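Local coordinates for protein YciF (PDB 2GS4) that is a homodimeric stress protein of the ferritin superfamily, related to rubrerythrin, and probably binds metal within its helical fold, at residues S36-K39 against L40-F44. Residues are numbered along the deposited sequence; the frame is centred on the assembly and turned at random.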
loop_
_atom_site.group_PDB
_atom_site.type_symbol
_atom_site.label_atom_id
_atom_site.label_comp_id
_atom_site.label_asym_id
_atom_site.label_seq_id
_atom_site.Cartn_x
_atom_site.Cartn_y
_atom_site.Cartn_z
ATOM N N SER A 36 0.772 3.649 -27.236
ATOM C CA SER A 36 1.333 4.015 -28.532
ATOM C C SER A 36 2.077 5.346 -28.440
ATOM O O SER A 36 2.632 5.822 -29.429
ATOM C CB SER A 36 0.230 4.116 -29.596
ATOM O OG SER A 36 -0.694 5.146 -29.288
ATOM N N ASN A 37 2.075 5.946 -27.253
ATOM C CA ASN A 37 2.770 7.209 -27.034
ATOM C C ASN A 37 4.229 6.816 -26.775
ATOM O O ASN A 37 4.575 6.342 -25.689
ATOM C CB ASN A 37 2.166 7.932 -25.822
ATOM C CG ASN A 37 3.000 9.128 -25.370
ATOM O OD1 ASN A 37 4.229 9.088 -25.410
ATOM N ND2 ASN A 37 2.333 10.185 -24.915
ATOM N N GLU A 38 5.071 6.998 -27.790
ATOM C CA GLU A 38 6.487 6.650 -27.720
ATOM C C GLU A 38 7.220 7.257 -26.534
ATOM O O GLU A 38 8.041 6.590 -25.900
ATOM C CB GLU A 38 7.193 7.067 -29.013
ATOM C CG GLU A 38 8.679 6.785 -29.009
ATOM C CD GLU A 38 9.061 5.644 -29.925
ATOM O OE1 GLU A 38 8.632 4.498 -29.676
ATOM O OE2 GLU A 38 9.795 5.903 -30.900
ATOM N N LYS A 39 6.937 8.525 -26.239
ATOM C CA LYS A 39 7.585 9.192 -25.122
ATOM C C LYS A 39 7.184 8.547 -23.793
ATOM O O LYS A 39 8.006 8.441 -22.884
ATOM C CB LYS A 39 7.262 10.697 -25.129
ATOM C CG LYS A 39 8.022 11.474 -26.211
ATOM C CD LYS A 39 9.529 11.230 -26.077
ATOM C CE LYS A 39 10.328 11.784 -27.253
ATOM N NZ LYS A 39 10.443 13.267 -27.248
ATOM N N LEU A 40 5.930 8.114 -23.681
ATOM C CA LEU A 40 5.471 7.474 -22.448
ATOM C C LEU A 40 6.077 6.077 -22.367
ATOM O O LEU A 40 6.564 5.661 -21.315
ATOM C CB LEU A 40 3.937 7.379 -22.414
ATOM C CG LEU A 40 3.341 6.657 -21.197
ATOM C CD1 LEU A 40 3.897 7.273 -19.926
ATOM C CD2 LEU A 40 1.817 6.755 -21.212
ATOM N N SER A 41 6.039 5.356 -23.484
ATOM C CA SER A 41 6.587 4.007 -23.563
ATOM C C SER A 41 8.034 4.014 -23.076
ATOM O O SER A 41 8.443 3.154 -22.300
ATOM C CB SER A 41 6.535 3.510 -25.008
ATOM O OG SER A 41 6.946 2.160 -25.120
ATOM N N GLN A 42 8.797 5.002 -23.528
ATOM C CA GLN A 42 10.200 5.118 -23.142
ATOM C C GLN A 42 10.391 5.428 -21.667
ATOM O O GLN A 42 11.344 4.952 -21.048
ATOM C CB GLN A 42 10.883 6.181 -23.991
ATOM C CG GLN A 42 10.861 5.823 -25.465
ATOM C CD GLN A 42 11.513 6.869 -26.334
ATOM O OE1 GLN A 42 11.799 7.985 -25.892
ATOM N NE2 GLN A 42 11.747 6.515 -27.589
ATOM N N ALA A 43 9.487 6.220 -21.099
ATOM C CA ALA A 43 9.594 6.550 -19.685
ATOM C C ALA A 43 9.373 5.287 -18.856
ATOM O O ALA A 43 10.011 5.097 -17.822
ATOM C CB ALA A 43 8.576 7.617 -19.314
ATOM N N PHE A 44 8.469 4.418 -19.305
ATOM C CA PHE A 44 8.215 3.176 -18.580
ATOM C C PHE A 44 9.427 2.257 -18.753
ATOM O O PHE A 44 9.835 1.574 -17.821
ATOM C CB PHE A 44 6.947 2.462 -19.087
ATOM C CG PHE A 44 5.653 3.094 -18.628
ATOM C CD1 PHE A 44 5.427 3.384 -17.278
ATOM C CD2 PHE A 44 4.633 3.355 -19.544
ATOM C CE1 PHE A 44 4.202 3.936 -16.859
ATOM C CE2 PHE A 44 3.415 3.902 -19.130
ATOM C CZ PHE A 44 3.201 4.188 -17.792
#
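With N37 CG swung opposite its main-chain nitrogen (chi1 169°), the side-chain amide turns back over the first turn of helix 38-63 and OD1 meets L40 N at 2.6 Å. This is an N-cap: the side-chain oxygen takes up an amide hydrogen that has no preceding turn to bond to. The donor stands above the amide's carbonyl plane, 50° out of it, rather than on a lone pair, and N37 crosses the L40 side chain at about a right angle, CG lying 3.6 Å from L40 CB. N37 O then starts the regular helical pattern, accepting a bond from S41 N at 2.8 Å, and E38 O and K39 O continue it to Q42 N and A43 N. The start of the helix packs against two others: the N37 and L40 side chains both touch D99 of helix 95-126, while S41 OG hydrogen-bonds A32 O, near the C-terminal end of helix 6-33. On the exposed side, the extended Q42 chain runs past E38, their amide and carboxylate planes 20° apart. Between the two side chains the closest approach is of Q42 NE2 to the aliphatic E38 CG, 3.4 Å, rather than to a carboxylate oxygen.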